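PDB 2XPI: anaphase-promoting complex subunit cut9 from Schizosaccharomyces pombe, which serves as a tetratricopeptide-repeat subunit of the anaphase-promoting complex, the ubiquitin ligase that controls progression through mitosis and G1, forming homodimers and binding hcn1. Local coordinates for residues Ala248-Leu256 with Met276-Glu287. Residues are numbered along the deposited sequence; the frame is centred on the assembly and turned at random.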
loop_
_atom_site.group_PDB
_atom_site.type_symbol
_atom_site.label_atom_id
_atom_site.label_comp_id
_atom_site.label_asym_id
_atom_site.label_seq_id
_atom_site.Cartn_x
_atom_site.Cartn_y
_atom_site.Cartn_z
ATOM N N ALA A 248 16.056 -21.154 23.027
ATOM C CA ALA A 248 16.948 -20.203 23.680
ATOM C C ALA A 248 18.432 -20.506 23.399
ATOM O O ALA A 248 19.213 -19.599 23.086
ATOM C CB ALA A 248 16.678 -20.180 25.178
ATOM N N ASP A 249 18.813 -21.781 23.525
ATOM C CA ASP A 249 20.184 -22.218 23.261
ATOM C C ASP A 249 20.585 -22.003 21.809
ATOM O O ASP A 249 21.603 -21.379 21.542
ATOM C CB ASP A 249 20.382 -23.686 23.649
ATOM C CG ASP A 249 20.626 -23.874 25.144
ATOM O OD1 ASP A 249 20.912 -22.859 25.833
ATOM O OD2 ASP A 249 20.537 -25.037 25.624
ATOM N N GLU A 250 19.787 -22.518 20.879
ATOM C CA GLU A 250 20.045 -22.348 19.460
ATOM C C GLU A 250 20.335 -20.884 19.085
ATOM O O GLU A 250 21.210 -20.616 18.272
ATOM C CB GLU A 250 18.852 -22.831 18.643
ATOM C CG GLU A 250 18.616 -24.321 18.634
ATOM C CD GLU A 250 17.311 -24.676 17.929
ATOM O OE1 GLU A 250 16.282 -24.020 18.208
ATOM O OE2 GLU A 250 17.311 -25.605 17.092
ATOM N N GLU A 251 19.586 -19.951 19.675
ATOM C CA GLU A 251 19.735 -18.523 19.399
ATOM C C GLU A 251 21.092 -17.980 19.832
ATOM O O GLU A 251 21.725 -17.229 19.095
ATOM C CB GLU A 251 18.614 -17.716 20.056
ATOM C CG GLU A 251 17.322 -17.636 19.229
ATOM C CD GLU A 251 16.095 -17.202 20.059
ATOM O OE1 GLU A 251 16.271 -16.893 21.269
ATOM O OE2 GLU A 251 14.963 -17.180 19.497
ATOM N N TRP A 252 21.539 -18.358 21.025
ATOM C CA TRP A 252 22.859 -17.959 21.494
ATOM C C TRP A 252 23.975 -18.593 20.674
ATOM O O TRP A 252 24.941 -17.929 20.318
ATOM C CB TRP A 252 23.032 -18.265 22.981
ATOM C CG TRP A 252 22.422 -17.217 23.842
ATOM C CD1 TRP A 252 21.162 -17.222 24.384
ATOM C CD2 TRP A 252 23.028 -15.984 24.245
ATOM N NE1 TRP A 252 20.955 -16.068 25.107
ATOM C CE2 TRP A 252 22.087 -15.293 25.036
ATOM C CE3 TRP A 252 24.276 -15.396 24.013
ATOM C CZ2 TRP A 252 22.363 -14.043 25.597
ATOM C CZ3 TRP A 252 24.543 -14.164 24.569
ATOM C CH2 TRP A 252 23.593 -13.500 25.352
ATOM N N ASP A 253 23.852 -19.875 20.367
ATOM C CA ASP A 253 24.871 -20.515 19.547
ATOM C C ASP A 253 24.917 -19.888 18.152
ATOM O O ASP A 253 25.962 -19.865 17.502
ATOM C CB ASP A 253 24.641 -22.026 19.458
ATOM C CG ASP A 253 25.383 -22.670 18.284
ATOM O OD1 ASP A 253 24.869 -22.586 17.139
ATOM O OD2 ASP A 253 26.469 -23.265 18.505
ATOM N N LEU A 254 23.780 -19.388 17.685
ATOM C CA LEU A 254 23.751 -18.776 16.383
ATOM C C LEU A 254 24.570 -17.494 16.436
ATOM O O LEU A 254 25.532 -17.367 15.687
ATOM C CB LEU A 254 22.327 -18.508 15.912
ATOM C CG LEU A 254 22.183 -17.787 14.563
ATOM C CD1 LEU A 254 22.809 -18.546 13.403
ATOM C CD2 LEU A 254 20.735 -17.539 14.271
ATOM N N VAL A 255 24.226 -16.554 17.318
ATOM C CA VAL A 255 24.915 -15.265 17.282
ATOM C C VAL A 255 26.373 -15.367 17.688
ATOM O O VAL A 255 27.210 -14.575 17.238
ATOM C CB VAL A 255 24.206 -14.123 18.067
ATOM C CG1 VAL A 255 22.758 -14.445 18.313
ATOM C CG2 VAL A 255 24.952 -13.773 19.335
ATOM N N LEU A 256 26.685 -16.353 18.519
ATOM C CA LEU A 256 28.061 -16.554 18.948
ATOM C C LEU A 256 28.938 -17.065 17.812
ATOM O O LEU A 256 30.133 -16.790 17.788
ATOM C CB LEU A 256 28.134 -17.480 20.160
ATOM C CG LEU A 256 28.443 -16.787 21.500
ATOM C CD1 LEU A 256 28.086 -15.301 21.467
ATOM C CD2 LEU A 256 27.748 -17.482 22.667
ATOM N N MET A 276 22.897 -9.835 20.901
ATOM C CA MET A 276 22.702 -10.435 22.206
ATOM C C MET A 276 21.588 -9.744 23.005
ATOM O O MET A 276 20.914 -10.381 23.805
ATOM C CB MET A 276 24.031 -10.491 22.972
ATOM C CG MET A 276 25.012 -11.519 22.374
ATOM S SD MET A 276 26.678 -11.496 23.083
ATOM C CE MET A 276 26.341 -10.323 24.363
ATOM N N LEU A 277 21.370 -8.454 22.774
ATOM C CA LEU A 277 20.293 -7.748 23.468
ATOM C C LEU A 277 18.915 -8.271 23.082
ATOM O O LEU A 277 17.943 -8.012 23.789
ATOM C CB LEU A 277 20.326 -6.246 23.183
ATOM C CG LEU A 277 21.478 -5.373 23.660
ATOM C CD1 LEU A 277 21.025 -3.930 23.579
ATOM C CD2 LEU A 277 21.909 -5.719 25.084
ATOM N N LYS A 278 18.823 -8.969 21.950
ATOM C CA LYS A 278 17.545 -9.510 21.473
ATOM C C LYS A 278 17.188 -10.846 22.128
ATOM O O LYS A 278 16.083 -11.360 21.950
ATOM C CB LYS A 278 17.573 -9.695 19.954
ATOM C CG LYS A 278 17.635 -8.397 19.172
ATOM C CD LYS A 278 16.642 -7.412 19.764
ATOM C CE LYS A 278 16.423 -6.191 18.881
ATOM N NZ LYS A 278 15.234 -5.427 19.373
ATOM N N LEU A 279 18.131 -11.382 22.895
ATOM C CA LEU A 279 18.153 -12.791 23.247
ATOM C C LEU A 279 17.628 -13.114 24.633
ATOM O O LEU A 279 17.225 -12.228 25.381
ATOM C CB LEU A 279 19.581 -13.302 23.146
ATOM C CG LEU A 279 20.023 -13.933 21.830
ATOM C CD1 LEU A 279 19.130 -13.544 20.665
ATOM C CD2 LEU A 279 21.473 -13.567 21.594
ATOM N N ASN A 280 17.648 -14.402 24.966
ATOM C CA ASN A 280 17.232 -14.872 26.279
ATOM C C ASN A 280 18.047 -14.255 27.408
ATOM O O ASN A 280 19.256 -14.498 27.533
ATOM C CB ASN A 280 17.318 -16.392 26.378
ATOM C CG ASN A 280 16.699 -16.915 27.658
ATOM O OD1 ASN A 280 17.343 -16.953 28.713
ATOM N ND2 ASN A 280 15.429 -17.301 27.581
ATOM N N LYS A 281 17.357 -13.492 28.250
ATOM C CA LYS A 281 17.974 -12.758 29.347
ATOM C C LYS A 281 18.628 -13.627 30.426
ATOM O O LYS A 281 19.571 -13.176 31.078
ATOM C CB LYS A 281 16.936 -11.834 29.995
ATOM C CG LYS A 281 17.359 -10.386 30.064
ATOM C CD LYS A 281 17.731 -9.862 28.690
ATOM C CE LYS A 281 16.577 -10.004 27.721
ATOM N NZ LYS A 281 16.870 -9.355 26.419
ATOM N N THR A 282 18.139 -14.855 30.620
ATOM C CA THR A 282 18.523 -15.646 31.799
ATOM C C THR A 282 19.716 -16.596 31.625
ATOM O O THR A 282 20.519 -16.754 32.546
ATOM C CB THR A 282 17.309 -16.431 32.417
ATOM O OG1 THR A 282 17.040 -17.627 31.664
ATOM C CG2 THR A 282 16.059 -15.554 32.474
ATOM N N SER A 283 19.842 -17.217 30.453
ATOM C CA SER A 283 20.779 -18.331 30.283
ATOM C C SER A 283 22.256 -17.948 30.207
ATOM O O SER A 283 23.124 -18.715 30.625
ATOM C CB SER A 283 20.392 -19.185 29.071
ATOM O OG SER A 283 20.060 -18.383 27.952
ATOM N N HIS A 284 22.536 -16.769 29.667
ATOM C CA HIS A 284 23.905 -16.315 29.474
ATOM C C HIS A 284 24.073 -14.947 30.104
ATOM O O HIS A 284 24.474 -13.984 29.441
ATOM C CB HIS A 284 24.222 -16.237 27.988
ATOM C CG HIS A 284 24.181 -17.558 27.297
ATOM N ND1 HIS A 284 25.300 -18.149 26.756
ATOM C CD2 HIS A 284 23.155 -18.412 27.071
ATOM C CE1 HIS A 284 24.964 -19.307 26.216
ATOM N NE2 HIS A 284 23.669 -19.492 26.398
ATOM N N GLU A 285 23.762 -14.880 31.392
ATOM C CA GLU A 285 23.744 -13.633 32.155
ATOM C C GLU A 285 25.032 -12.816 32.021
ATOM O O GLU A 285 25.031 -11.594 32.166
ATOM C CB GLU A 285 23.488 -13.960 33.626
ATOM C CG GLU A 285 22.789 -12.862 34.393
ATOM C CD GLU A 285 21.715 -13.407 35.310
ATOM O OE1 GLU A 285 20.958 -14.304 34.859
ATOM O OE2 GLU A 285 21.634 -12.940 36.473
ATOM N N ASP A 286 26.117 -13.519 31.730
ATOM C CA ASP A 286 27.471 -12.985 31.751
ATOM C C ASP A 286 27.869 -12.292 30.434
ATOM O O ASP A 286 28.256 -11.118 30.429
ATOM C CB ASP A 286 28.402 -14.155 32.041
ATOM C CG ASP A 286 27.677 -15.500 31.934
ATOM O OD1 ASP A 286 26.983 -15.893 32.906
ATOM O OD2 ASP A 286 27.775 -16.150 30.866
ATOM N N GLU A 287 27.786 -13.027 29.324
ATOM C CA GLU A 287 28.042 -12.458 28.011
ATOM C C GLU A 287 27.144 -11.253 27.851
ATOM O O GLU A 287 27.517 -10.253 27.239
ATOM C CB GLU A 287 27.725 -13.470 26.911
ATOM C CG GLU A 287 28.709 -14.621 26.801
ATOM C CD GLU A 287 28.171 -15.907 27.406
ATOM O OE1 GLU A 287 27.348 -15.834 28.346
ATOM O OE2 GLU A 287 28.579 -16.998 26.945
#
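Asn280, whose CB lies against the CB of Ala248, offers an OD1 that four donors grip: the backbone N and OG1 of Thr282, and the backbone N and OG of Ser283. Thr282 OG1 comes in on a lone pair and Ser283 N in the carbonyl plane, while Thr282 N and Ser283 OG stand out of that plane, on opposite sides. With CG anti to the backbone N (chi1 -172°), the amide folds over the turn that follows, making an Asx turn, and ND2 goes to the carbonyl of Gly439.

Those bonds tie residues 280-283 together beside Trp252, which reaches from helix 248-257 into the bend. Trp252 NE1 gives a weak, bent hydrogen bond to Asn280 O (3.4 Å, 143°), which lies at the edge of the indole. His284 covers one face: its ring makes an offset stack on the five-membered ring, centroids 3.9 Å apart and planes at 10°, and its CB sits squarely above the six-membered ring. A weak but nearly straight bond from His284 ND1 to Glu287 OE2 (3.5 Å) may help set the imidazole's rotation. On the opposite face Leu279 CD2 makes a CH-pi contact, 3.9 Å from the six-membered centroid.

Met276 crosses the indole at about a right angle, CG 3.5 Å from Trp252 CZ3, with its sulfur in an oblique Met-aromatic contact. Val255 widens the apolar patch, its CG1 meeting Leu279 CD2 tip to tip at 3.6 Å. Replacing Trp252 by alanine would probably open a gap between Leu279 and His284 and leave the imidazole without its stacking partner. The whole is an inter-repeat interface of a TPR superhelix, joining the second helix of TPR 5 to the loop between the two helices of TPR 6 and the flanking helix ends.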